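PDB 5O8R: L-lysine 6-monooxygenase involved in desferrioxamine biosynthesis, which probably catalyses the FAD-dependent, NADPH-driven N6-hydroxylation of L-lysine, a step in making the siderophore desferrioxamine. Local coordinates for residues N6-F11 and E149-R154; S162-A167 and M338-H343; T196-G201 and N223-A228. One frame throughout, in Å; residues are numbered along the deposited sequence.

All three contacts pair backbone strands, but in different places. Contact 1 lies in the mixed sheet that includes strand 8-14, far from the centre of the chain. Its nearest atoms are about 21 Å from contact 2 and about 32 Å from contact 3. It is partly buried and touches no NADP. Contact 2 is also partly buried. It combines short antiparallel backbone bonds with a hydroxyl bond from Thr340 to Trp164 O, and its residues border NADP. Contact 3 is fully buried in the five-stranded parallel sheet and supplies direct bonds to NADP. Contacts 2 and 3 touch: Ala339 N probably donates to Leu198 O, and Leu198 packs against Met338 and Thr340.

Contact 1 (N6-F11 and E149-R154); sequences NTIYDF and EWLAHR
Tyr9 and Ala152 form a parallel bridge, in which Tyr9 N donates to Leu151 O (2.8 Å) and His153 N donates to Tyr9 O (2.9 Å). Ile8 uses two branches. Its CG1 packs on Leu151 CB at 3.8 Å. Its CG2 sits over one face of the His153 ring, a CH-pi contact with the methyl carbon 3.5 Å from the ring centroid. Tyr9 projects from the opposite face of the sheet, the one it shares with Ala152. Its CE2 comes to the edge of the Trp150 indole, 3.7 Å from CE3. Further on, the Arg154 chain bends at chi3 (-81°), and NE donates to Asp10 O at 3.0 Å. The bond is straight (172°) and lies in the guanidinium plane. The Asp10 carboxylate is held elsewhere, by Asn34 N. Strand 8-14 leads on toward Ile16 and Phe19, which bind FAD, consistent with a strand pair of the FAD-binding domain. It is flanked by strand 147-152 here and by strand 35-38, where Tyr9 meets Val36. Strand 134-141 pairs with 147-152 on its far side, and Leu151 touches Cys134 and Arg136 there.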
loop_
_atom_site.group_PDB
_atom_site.type_symbol
_atom_site.label_atom_id
_atom_site.label_comp_id
_atom_site.label_asym_id
_atom_site.label_seq_id
_atom_site.Cartn_x
_atom_site.Cartn_y
_atom_site.Cartn_z
ATOM N N ASN A 6 -42.490 41.875 0.429
ATOM C CA ASN A 6 -42.323 40.788 1.455
ATOM C C ASN A 6 -40.946 40.953 2.164
ATOM O O ASN A 6 -40.319 42.033 2.095
ATOM C CB ASN A 6 -42.494 39.368 0.798
ATOM C CG ASN A 6 -43.206 38.322 1.707
ATOM O OD1 ASN A 6 -43.938 38.646 2.640
ATOM N ND2 ASN A 6 -42.994 37.050 1.390
ATOM N N THR A 7 -40.494 39.880 2.828
ATOM C CA THR A 7 -39.273 39.877 3.648
ATOM C C THR A 7 -37.956 39.821 2.803
ATOM O O THR A 7 -37.868 39.181 1.760
ATOM C CB THR A 7 -39.283 38.696 4.662
ATOM O OG1 THR A 7 -39.043 37.487 3.938
ATOM C CG2 THR A 7 -40.633 38.550 5.430
ATOM N N ILE A 8 -36.936 40.498 3.294
ATOM C CA ILE A 8 -35.661 40.563 2.628
ATOM C C ILE A 8 -34.706 39.579 3.307
ATOM O O ILE A 8 -34.413 39.700 4.497
ATOM C CB ILE A 8 -35.048 41.970 2.717
ATOM C CG1 ILE A 8 -35.913 42.995 1.988
ATOM C CG2 ILE A 8 -33.652 41.998 2.096
ATOM C CD1 ILE A 8 -35.626 44.439 2.357
ATOM N N TYR A 9 -34.175 38.644 2.520
ATOM C CA TYR A 9 -33.310 37.589 3.022
ATOM C C TYR A 9 -31.937 38.145 3.328
ATOM O O TYR A 9 -31.503 39.148 2.727
ATOM C CB TYR A 9 -33.232 36.477 1.985
ATOM C CG TYR A 9 -34.492 35.631 1.883
ATOM C CD1 TYR A 9 -34.691 34.599 2.763
ATOM C CD2 TYR A 9 -35.466 35.846 0.904
ATOM C CE1 TYR A 9 -35.821 33.789 2.690
ATOM C CE2 TYR A 9 -36.603 35.044 0.829
ATOM C CZ TYR A 9 -36.775 34.005 1.726
ATOM O OH TYR A 9 -37.856 33.140 1.733
ATOM N N ASP A 10 -31.248 37.499 4.262
ATOM C CA ASP A 10 -29.894 37.935 4.647
ATOM C C ASP A 10 -28.922 37.639 3.526
ATOM O O ASP A 10 -28.039 38.442 3.207
ATOM C CB ASP A 10 -29.444 37.260 5.944
ATOM C CG ASP A 10 -30.251 37.718 7.153
ATOM O OD1 ASP A 10 -30.338 38.944 7.352
ATOM O OD2 ASP A 10 -30.784 36.867 7.899
ATOM N N PHE A 11 -29.106 36.453 2.952
ATOM C CA PHE A 11 -28.462 36.067 1.713
ATOM C C PHE A 11 -29.415 35.135 0.975
ATOM O O PHE A 11 -30.232 34.437 1.595
ATOM C CB PHE A 11 -27.121 35.376 1.987
ATOM C CG PHE A 11 -27.261 33.960 2.503
ATOM C CD1 PHE A 11 -27.660 33.690 3.818
ATOM C CD2 PHE A 11 -27.017 32.892 1.672
ATOM C CE1 PHE A 11 -27.808 32.370 4.276
ATOM C CE2 PHE A 11 -27.154 31.580 2.120
ATOM C CZ PHE A 11 -27.565 31.310 3.416
ATOM N N GLU A 149 -40.362 37.018 -7.360
ATOM C CA GLU A 149 -39.245 37.944 -7.050
ATOM C C GLU A 149 -38.850 37.794 -5.576
ATOM O O GLU A 149 -39.689 37.628 -4.689
ATOM C CB GLU A 149 -39.549 39.415 -7.440
ATOM C CG GLU A 149 -39.679 39.692 -8.958
ATOM C CD GLU A 149 -39.940 41.167 -9.311
ATOM O OE1 GLU A 149 -39.370 41.668 -10.300
ATOM O OE2 GLU A 149 -40.708 41.838 -8.594
ATOM N N TRP A 150 -37.546 37.795 -5.342
ATOM C CA TRP A 150 -36.995 37.430 -4.062
ATOM C C TRP A 150 -36.168 38.607 -3.671
ATOM O O TRP A 150 -35.491 39.187 -4.543
ATOM C CB TRP A 150 -36.073 36.235 -4.244
ATOM C CG TRP A 150 -36.697 34.963 -4.720
ATOM C CD1 TRP A 150 -36.798 34.543 -6.010
ATOM C CD2 TRP A 150 -37.222 33.893 -3.902
ATOM N NE1 TRP A 150 -37.393 33.287 -6.050
ATOM C CE2 TRP A 150 -37.652 32.869 -4.776
ATOM C CE3 TRP A 150 -37.380 33.710 -2.519
ATOM C CZ2 TRP A 150 -38.257 31.683 -4.319
ATOM C CZ3 TRP A 150 -37.994 32.507 -2.046
ATOM C CH2 TRP A 150 -38.419 31.520 -2.951
ATOM N N LEU A 151 -36.168 38.978 -2.394
ATOM C CA LEU A 151 -35.302 40.093 -1.986
ATOM C C LEU A 151 -34.190 39.650 -1.101
ATOM O O LEU A 151 -34.388 38.789 -0.232
ATOM C CB LEU A 151 -36.108 41.190 -1.300
ATOM C CG LEU A 151 -37.171 41.810 -2.235
ATOM C CD1 LEU A 151 -38.256 42.488 -1.413
ATOM C CD2 LEU A 151 -36.563 42.740 -3.300
ATOM N N ALA A 152 -33.015 40.243 -1.310
ATOM C CA ALA A 152 -31.863 39.849 -0.522
ATOM C C ALA A 152 -30.828 40.931 -0.369
ATOM O O ALA A 152 -30.468 41.605 -1.359
ATOM C CB ALA A 152 -31.220 38.641 -1.153
ATOM N N HIS A 153 -30.325 41.057 0.865
ATOM C CA HIS A 153 -29.257 42.006 1.141
ATOM C C HIS A 153 -27.993 41.569 0.490
ATOM O O HIS A 153 -27.182 42.424 0.075
ATOM C CB HIS A 153 -29.011 42.115 2.630
ATOM C CG HIS A 153 -30.108 42.815 3.343
ATOM N ND1 HIS A 153 -30.427 44.136 3.088
ATOM C CD2 HIS A 153 -30.989 42.370 4.272
ATOM C CE1 HIS A 153 -31.460 44.468 3.841
ATOM N NE2 HIS A 153 -31.815 43.419 4.569
ATOM N N ARG A 154 -27.850 40.232 0.448
ATOM C CA ARG A 154 -26.689 39.541 -0.078
ATOM C C ARG A 154 -26.934 38.312 -0.947
ATOM O O ARG A 154 -27.856 37.517 -0.748
ATOM C CB ARG A 154 -25.853 39.083 1.077
ATOM C CG ARG A 154 -25.132 40.227 1.731
ATOM C CD ARG A 154 -24.520 39.845 3.045
ATOM N NE ARG A 154 -25.569 39.901 4.027
ATOM C CZ ARG A 154 -25.456 40.481 5.200
ATOM N NH1 ARG A 154 -24.296 41.013 5.579
ATOM N NH2 ARG A 154 -26.503 40.454 6.023
#

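Contact 2 (S162-A167 and M338-H343); sequences SAWSPA and MATGYH. With NAP (NADP nicotinamide-adenine-dinucleotide phosphate), chain D.
The Trp164 indole, which meets Thr340 CB through CZ3, has Pro166 N over one face. The adenine N7A of NADP is at its edge, 3.9 Å from Trp164 CZ3. His343 has two conformers. In one of them its CD2 lies over the opposite indole face, with the imidazole tilted 35° to the five-membered ring in an oblique pairing, so this contact is doubtful. A chi1 of -179° carries the Trp164 indole across to Thr340 and the cofactor. The Tyr342 ring has the NADP oxygen O1N at its edge, and its CE2 meets Ala163 CB at 4.1 Å.

The backbones form a short antiparallel pair. Ser162 and His343 exchange two bonds: Ser162 N to His343 O at 3.0 Å, and His343 N to Ser162 O at 2.9 Å. Trp164 N then donates to Gly341 O, which also accepts from His178 NE2. One side-chain bond follows: Thr340 OG1 donates to Trp164 O at 2.6 Å. Nearby, Pro166 CD packs on Met338 SD at 3.6 Å. Gly341, with a positive phi (99°), lets the backbone pass close to the NADP diphosphate. Tyr342 also lies near the FAD. A two-stranded link of this kind, next to the diphosphate, is consistent with the junction of the FAD and NADP domains in flavin-dependent N-hydroxylating monooxygenases.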
loop_
_atom_site.group_PDB
_atom_site.type_symbol
_atom_site.label_atom_id
_atom_site.label_comp_id
_atom_site.label_asym_id
_atom_site.label_seq_id
_atom_site.Cartn_x
_atom_site.Cartn_y
_atom_site.Cartn_z
ATOM N N SER A 162 -19.020 25.352 -16.724
ATOM C CA SER A 162 -19.652 24.531 -17.741
ATOM C C SER A 162 -18.675 23.961 -18.759
ATOM O O SER A 162 -17.530 24.435 -18.889
ATOM C CB SER A 162 -20.819 25.277 -18.390
ATOM O OG SER A 162 -20.352 26.357 -19.142
ATOM N N ALA A 163 -19.175 22.907 -19.428
ATOM C CA ALA A 163 -18.394 22.015 -20.253
ATOM C C ALA A 163 -17.729 22.803 -21.361
ATOM O O ALA A 163 -18.384 23.613 -21.963
ATOM C CB ALA A 163 -19.302 20.937 -20.811
ATOM N N TRP A 164 -16.432 22.582 -21.598
ATOM C CA TRP A 164 -15.630 23.396 -22.513
ATOM C C TRP A 164 -14.744 22.576 -23.461
ATOM O O TRP A 164 -14.217 21.518 -23.071
ATOM C CB TRP A 164 -14.773 24.304 -21.686
ATOM C CG TRP A 164 -13.895 25.234 -22.439
ATOM C CD1 TRP A 164 -14.156 26.531 -22.740
ATOM C CD2 TRP A 164 -12.573 24.964 -22.928
ATOM N NE1 TRP A 164 -13.098 27.083 -23.407
ATOM C CE2 TRP A 164 -12.106 26.150 -23.530
ATOM C CE3 TRP A 164 -11.738 23.832 -22.915
ATOM C CZ2 TRP A 164 -10.853 26.245 -24.137
ATOM C CZ3 TRP A 164 -10.484 23.926 -23.502
ATOM C CH2 TRP A 164 -10.054 25.131 -24.112
ATOM N N SER A 165 -14.599 23.094 -24.698
ATOM C CA SER A 165 -13.796 22.494 -25.783
ATOM C C SER A 165 -12.963 23.571 -26.398
ATOM O O SER A 165 -13.332 24.710 -26.319
ATOM C CB SER A 165 -14.676 21.928 -26.890
ATOM O OG SER A 165 -15.777 21.211 -26.358
ATOM N N PRO A 166 -11.841 23.229 -27.043
ATOM C CA PRO A 166 -11.027 24.326 -27.614
ATOM C C PRO A 166 -11.783 25.006 -28.695
ATOM O O PRO A 166 -12.542 24.342 -29.388
ATOM C CB PRO A 166 -9.822 23.617 -28.226
ATOM C CG PRO A 166 -9.825 22.251 -27.626
ATOM C CD PRO A 166 -11.236 21.906 -27.264
ATOM N N ALA A 167 -11.566 26.308 -28.829
ATOM C CA ALA A 167 -12.277 27.156 -29.795
ATOM C C ALA A 167 -12.379 26.500 -31.159
ATOM O O ALA A 167 -13.477 26.308 -31.718
ATOM C CB ALA A 167 -11.542 28.484 -29.930
ATOM N N MET A 338 -13.484 14.654 -26.038
ATOM C CA MET A 338 -12.823 15.898 -25.795
ATOM C C MET A 338 -12.882 16.157 -24.280
ATOM O O MET A 338 -13.882 16.598 -23.753
ATOM C CB MET A 338 -13.522 16.953 -26.581
ATOM C CG MET A 338 -12.748 18.247 -26.548
ATOM S SD MET A 338 -11.533 18.328 -27.853
ATOM C CE MET A 338 -12.587 18.086 -29.277
ATOM N N ALA A 339 -11.787 15.858 -23.585
ATOM C CA ALA A 339 -11.761 15.741 -22.125
ATOM C C ALA A 339 -11.009 16.945 -21.638
ATOM O O ALA A 339 -10.015 16.847 -20.898
ATOM C CB ALA A 339 -11.074 14.431 -21.712
ATOM N N THR A 340 -11.515 18.095 -22.057
ATOM C CA THR A 340 -10.786 19.371 -21.965
ATOM C C THR A 340 -11.309 20.272 -20.884
ATOM O O THR A 340 -10.849 21.410 -20.757
ATOM C CB THR A 340 -10.834 20.130 -23.303
ATOM O OG1 THR A 340 -12.178 20.149 -23.817
ATOM C CG2 THR A 340 -9.969 19.421 -24.288
ATOM N N GLY A 341 -12.265 19.772 -20.107
ATOM C CA GLY A 341 -12.653 20.439 -18.889
ATOM C C GLY A 341 -13.893 21.317 -18.902
ATOM O O GLY A 341 -14.880 21.023 -19.602
ATOM N N TYR A 342 -13.842 22.344 -18.045
ATOM C CA TYR A 342 -14.976 23.203 -17.708
ATOM C C TYR A 342 -14.401 24.595 -17.573
ATOM O O TYR A 342 -13.240 24.713 -17.245
ATOM C CB TYR A 342 -15.559 22.697 -16.408
ATOM C CG TYR A 342 -16.161 21.314 -16.590
ATOM C CD1 TYR A 342 -15.400 20.162 -16.581
ATOM C CD2 TYR A 342 -17.482 21.177 -16.814
ATOM C CE1 TYR A 342 -15.978 18.918 -16.805
ATOM C CE2 TYR A 342 -18.082 19.947 -17.021
ATOM C CZ TYR A 342 -17.344 18.820 -17.032
ATOM O OH TYR A 342 -18.034 17.632 -17.258
ATOM N N HIS A 343 -15.161 25.644 -17.847
ATOM C CA HIS A 343 -14.635 27.010 -17.702
ATOM C C HIS A 343 -15.848 27.806 -17.166
ATOM O O HIS A 343 -16.972 27.422 -17.492
ATOM C CB HIS A 343 -14.012 27.525 -19.054
ATOM C CG HIS A 343 -12.565 27.100 -19.307
ATOM N ND1 HIS A 343 -11.495 27.974 -19.224
ATOM C CD2 HIS A 343 -12.027 25.908 -19.672
ATOM C CE1 HIS A 343 -10.371 27.339 -19.512
ATOM N NE2 HIS A 343 -10.668 26.084 -19.788
HETATM P PA NAP D . -8.809 19.463 -16.737
HETATM O O1A NAP D . -9.181 20.962 -16.769
HETATM O O2A NAP D . -7.595 18.953 -15.939
HETATM O O5B NAP D . -8.725 18.821 -18.215
HETATM C C5B NAP D . -8.121 19.617 -19.222
HETATM C C4B NAP D . -7.103 18.825 -19.994
HETATM O O4B NAP D . -7.416 19.228 -21.308
HETATM C C3B NAP D . -5.645 19.194 -19.636
HETATM O O3B NAP D . -4.685 18.090 -19.700
HETATM C C2B NAP D . -5.442 20.319 -20.646
HETATM O O2B NAP D . -4.060 20.649 -20.906
HETATM C C1B NAP D . -6.220 19.750 -21.832
HETATM N N9A NAP D . -6.449 20.713 -22.941
HETATM C C8A NAP D . -7.081 21.923 -22.977
HETATM N N7A NAP D . -6.987 22.457 -24.243
HETATM C C5A NAP D . -6.307 21.569 -24.982
HETATM C C6A NAP D . -5.836 21.469 -26.356
HETATM N N6A NAP D . -6.145 22.469 -27.158
HETATM N N1A NAP D . -5.122 20.388 -26.768
HETATM C C2A NAP D . -4.836 19.347 -25.937
HETATM N N3A NAP D . -5.227 19.344 -24.634
HETATM C C4A NAP D . -5.945 20.419 -24.133
HETATM O O3 NAP D . -10.197 18.854 -16.170
HETATM P PN NAP D . -10.885 17.401 -16.277
HETATM O O1N NAP D . -12.301 17.692 -16.674
HETATM O O2N NAP D . -10.035 16.397 -17.138
HETATM O O5D NAP D . -10.999 17.050 -14.684
HETATM C C5D NAP D . -10.230 17.702 -13.644
HETATM C C4D NAP D . -10.873 19.016 -13.159
HETATM O O4D NAP D . -12.069 18.599 -12.525
HETATM C C3D NAP D . -10.011 19.827 -12.157
HETATM O O3D NAP D . -9.892 21.260 -12.387
HETATM C C2D NAP D . -10.633 19.535 -10.808
HETATM O O2D NAP D . -11.032 20.727 -10.107
HETATM C C1D NAP D . -11.845 18.626 -11.116
HETATM N N1N NAP D . -11.800 17.239 -10.599
HETATM C C2N NAP D . -12.573 16.291 -11.210
HETATM C C3N NAP D . -12.591 14.985 -10.698
HETATM C C7N NAP D . -13.390 13.886 -11.308
HETATM O O7N NAP D . -13.918 13.052 -10.544
HETATM N N7N NAP D . -13.446 13.871 -12.645
HETATM C C4N NAP D . -11.828 14.658 -9.576
HETATM C C5N NAP D . -11.049 15.639 -8.973
HETATM C C6N NAP D . -11.061 16.928 -9.494
HETATM P P2B NAP D . -3.193 21.543 -19.872
HETATM O O1X NAP D . -2.072 22.127 -20.736
HETATM O O2X NAP D . -2.743 20.584 -18.774
HETATM O O3X NAP D . -4.191 22.557 -19.345
#

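Contact 3 (T196-G201 and N223-A228); sequences TVLGSG and NWITRA. With NAP (NADP nicotinamide-adenine-dinucleotide phosphate), chain D.
Asn223 opens the second segment opposite Thr196, and its ND2 makes a weak bond to Thr196 OG1 at 3.3 Å. The main polar partners of the two side chains lie outside: Asn298 for Asn223 and Thr333 for Thr196. The carbonyl of Asn223 accepts from Val197 N. Trp224 turns its indole along the first segment. CG is anti to the backbone N, while chi2 near zero (-6°) swings the CD1-NE1 edge back toward the neighbouring strand. NE1 donates to Gly199 O at 2.8 Å, with that oxygen 2° out of the ring plane. CD1 lies 3.2 Å from Val197 O, so two carbonyls meet the same edge. Ile225 N donates to Val197 O, and Ile225 O accepts from Gly199 N. Ile225 CD1 packs on Thr196 CG2, and Ile225 CG2 on Leu198 CD1.

A chi1 of 172° directs Thr226 OG1 to Ser200. That hydroxyl bonds Ser200 OG at 2.7 Å and accepts from Ala228 N, closing an ST turn. Ser200 N in turn donates to NADP O3B at 2.8 Å. Arg227 leaves the strand pair for the cofactor. One face of its guanidinium covers the adenine near C5A, and NH1 donates to O1X, an oxygen of the 2'-phosphate, at 3.0 Å. This grip fits a preference for NADPH. Arg227 NE has a second partner, a salt bridge with Glu304. Ala228 CB lies beside Ser200 OG.

The contact joins the strands of a beta-alpha-beta unit. Gly199 and Gly201 are consistent with the GxGxxA turn of a Rossmann-type dinucleotide-binding unit, and helix 202-212 follows. Trp224 packs on that helix through Ala204 and Ala205 and stacks with Tyr208. Strands 335-338 and 297-300 flank the pair in the parallel sheet.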
loop_
_atom_site.group_PDB
_atom_site.type_symbol
_atom_site.label_atom_id
_atom_site.label_comp_id
_atom_site.label_asym_id
_atom_site.label_seq_id
_atom_site.Cartn_x
_atom_site.Cartn_y
_atom_site.Cartn_z
ATOM N N THR A 196 -10.045 8.530 -29.770
ATOM C CA THR A 196 -8.924 9.311 -29.306
ATOM C C THR A 196 -9.430 10.125 -28.181
ATOM O O THR A 196 -10.542 10.562 -28.217
ATOM C CB THR A 196 -8.482 10.237 -30.427
ATOM O OG1 THR A 196 -7.961 9.423 -31.462
ATOM C CG2 THR A 196 -7.454 11.222 -29.982
ATOM N N VAL A 197 -8.602 10.365 -27.193
ATOM C CA VAL A 197 -9.037 11.016 -25.979
ATOM C C VAL A 197 -8.133 12.156 -25.821
ATOM O O VAL A 197 -6.939 11.957 -25.765
ATOM C CB VAL A 197 -8.964 10.072 -24.789
ATOM C CG1 VAL A 197 -9.237 10.808 -23.512
ATOM C CG2 VAL A 197 -10.026 9.009 -24.945
ATOM N N LEU A 198 -8.702 13.356 -25.807
ATOM C CA LEU A 198 -7.922 14.567 -25.927
ATOM C C LEU A 198 -8.007 15.348 -24.635
ATOM O O LEU A 198 -9.089 15.685 -24.194
ATOM C CB LEU A 198 -8.422 15.363 -27.097
ATOM C CG LEU A 198 -7.393 16.462 -27.355
ATOM C CD1 LEU A 198 -6.880 16.459 -28.771
ATOM C CD2 LEU A 198 -7.999 17.801 -27.039
ATOM N N GLY A 199 -6.861 15.608 -24.017
ATOM C CA GLY A 199 -6.786 16.174 -22.646
ATOM C C GLY A 199 -6.258 15.140 -21.659
ATOM O O GLY A 199 -6.485 13.953 -21.880
ATOM N N SER A 200 -5.514 15.569 -20.625
ATOM C CA SER A 200 -4.888 14.622 -19.682
ATOM C C SER A 200 -5.154 14.914 -18.219
ATOM O O SER A 200 -4.379 14.515 -17.338
ATOM C CB SER A 200 -3.381 14.480 -19.938
ATOM O OG SER A 200 -2.698 15.706 -19.746
ATOM N N GLY A 201 -6.278 15.549 -17.952
ATOM C CA GLY A 201 -6.782 15.566 -16.622
ATOM C C GLY A 201 -7.385 14.240 -16.179
ATOM O O GLY A 201 -7.305 13.235 -16.888
ATOM N N ASN A 223 -6.236 5.969 -28.732
ATOM C CA ASN A 223 -5.238 6.995 -28.604
ATOM C C ASN A 223 -5.535 7.925 -27.474
ATOM O O ASN A 223 -6.669 8.084 -27.121
ATOM C CB ASN A 223 -5.213 7.794 -29.873
ATOM C CG ASN A 223 -4.977 6.922 -31.054
ATOM O OD1 ASN A 223 -3.956 6.262 -31.128
ATOM N ND2 ASN A 223 -5.930 6.863 -31.954
ATOM N N TRP A 224 -4.484 8.542 -26.948
ATOM C CA TRP A 224 -4.550 9.552 -25.926
ATOM C C TRP A 224 -3.573 10.658 -26.302
ATOM O O TRP A 224 -2.422 10.381 -26.533
ATOM C CB TRP A 224 -4.163 8.948 -24.569
ATOM C CG TRP A 224 -4.547 9.795 -23.364
ATOM C CD1 TRP A 224 -5.083 11.051 -23.374
ATOM C CD2 TRP A 224 -4.405 9.445 -22.001
ATOM N NE1 TRP A 224 -5.305 11.477 -22.128
ATOM C CE2 TRP A 224 -4.893 10.516 -21.252
ATOM C CE3 TRP A 224 -3.916 8.323 -21.334
ATOM C CZ2 TRP A 224 -4.880 10.522 -19.858
ATOM C CZ3 TRP A 224 -3.927 8.318 -19.925
ATOM C CH2 TRP A 224 -4.400 9.411 -19.212
ATOM N N ILE A 225 -4.032 11.899 -26.397
ATOM C CA ILE A 225 -3.164 13.023 -26.778
ATOM C C ILE A 225 -3.476 14.145 -25.848
ATOM O O ILE A 225 -4.658 14.415 -25.642
ATOM C CB ILE A 225 -3.523 13.560 -28.189
ATOM C CG1 ILE A 225 -3.038 12.619 -29.269
ATOM C CG2 ILE A 225 -2.978 14.970 -28.439
ATOM C CD1 ILE A 225 -3.885 12.688 -30.507
ATOM N N THR A 226 -2.453 14.866 -25.403
ATOM C CA THR A 226 -2.648 16.038 -24.553
ATOM C C THR A 226 -1.603 17.152 -24.738
ATOM O O THR A 226 -0.511 16.922 -25.207
ATOM C CB THR A 226 -2.665 15.621 -23.099
ATOM O OG1 THR A 226 -2.680 16.781 -22.273
ATOM C CG2 THR A 226 -1.439 14.799 -22.788
ATOM N N ARG A 227 -1.976 18.360 -24.346
ATOM C CA ARG A 227 -1.120 19.553 -24.431
ATOM C C ARG A 227 -0.061 19.476 -23.333
ATOM O O ARG A 227 1.049 19.980 -23.497
ATOM C CB ARG A 227 -1.978 20.849 -24.238
ATOM C CG ARG A 227 -1.381 22.160 -24.768
ATOM C CD ARG A 227 -1.685 23.386 -23.889
ATOM N NE ARG A 227 -2.947 24.076 -24.234
ATOM C CZ ARG A 227 -4.051 24.184 -23.473
ATOM N NH1 ARG A 227 -4.123 23.644 -22.267
ATOM N NH2 ARG A 227 -5.122 24.840 -23.928
ATOM N N ALA A 228 -0.445 18.847 -22.212
ATOM C CA ALA A 228 0.356 18.786 -21.011
ATOM C C ALA A 228 1.634 18.087 -21.328
ATOM O O ALA A 228 1.685 17.300 -22.262
ATOM C CB ALA A 228 -0.361 18.007 -19.919
HETATM P PA NAP D . -8.809 19.463 -16.737
HETATM O O1A NAP D . -9.181 20.962 -16.769
HETATM O O2A NAP D . -7.595 18.953 -15.939
HETATM O O5B NAP D . -8.725 18.821 -18.215
HETATM C C5B NAP D . -8.121 19.617 -19.222
HETATM C C4B NAP D . -7.103 18.825 -19.994
HETATM O O4B NAP D . -7.416 19.228 -21.308
HETATM C C3B NAP D . -5.645 19.194 -19.636
HETATM O O3B NAP D . -4.685 18.090 -19.700
HETATM C C2B NAP D . -5.442 20.319 -20.646
HETATM O O2B NAP D . -4.060 20.649 -20.906
HETATM C C1B NAP D . -6.220 19.750 -21.832
HETATM N N9A NAP D . -6.449 20.713 -22.941
HETATM C C8A NAP D . -7.081 21.923 -22.977
HETATM N N7A NAP D . -6.987 22.457 -24.243
HETATM C C5A NAP D . -6.307 21.569 -24.982
HETATM C C6A NAP D . -5.836 21.469 -26.356
HETATM N N6A NAP D . -6.145 22.469 -27.158
HETATM N N1A NAP D . -5.122 20.388 -26.768
HETATM C C2A NAP D . -4.836 19.347 -25.937
HETATM N N3A NAP D . -5.227 19.344 -24.634
HETATM C C4A NAP D . -5.945 20.419 -24.133
HETATM O O3 NAP D . -10.197 18.854 -16.170
HETATM P PN NAP D . -10.885 17.401 -16.277
HETATM O O1N NAP D . -12.301 17.692 -16.674
HETATM O O2N NAP D . -10.035 16.397 -17.138
HETATM O O5D NAP D . -10.999 17.050 -14.684
HETATM C C5D NAP D . -10.230 17.702 -13.644
HETATM C C4D NAP D . -10.873 19.016 -13.159
HETATM O O4D NAP D . -12.069 18.599 -12.525
HETATM C C3D NAP D . -10.011 19.827 -12.157
HETATM O O3D NAP D . -9.892 21.260 -12.387
HETATM C C2D NAP D . -10.633 19.535 -10.808
HETATM O O2D NAP D . -11.032 20.727 -10.107
HETATM C C1D NAP D . -11.845 18.626 -11.116
HETATM N N1N NAP D . -11.800 17.239 -10.599
HETATM C C2N NAP D . -12.573 16.291 -11.210
HETATM C C3N NAP D . -12.591 14.985 -10.698
HETATM C C7N NAP D . -13.390 13.886 -11.308
HETATM O O7N NAP D . -13.918 13.052 -10.544
HETATM N N7N NAP D . -13.446 13.871 -12.645
HETATM C C4N NAP D . -11.828 14.658 -9.576
HETATM C C5N NAP D . -11.049 15.639 -8.973
HETATM C C6N NAP D . -11.061 16.928 -9.494
HETATM P P2B NAP D . -3.193 21.543 -19.872
HETATM O O1X NAP D . -2.072 22.127 -20.736
HETATM O O2X NAP D . -2.743 20.584 -18.774
HETATM O O3X NAP D . -4.191 22.557 -19.345
#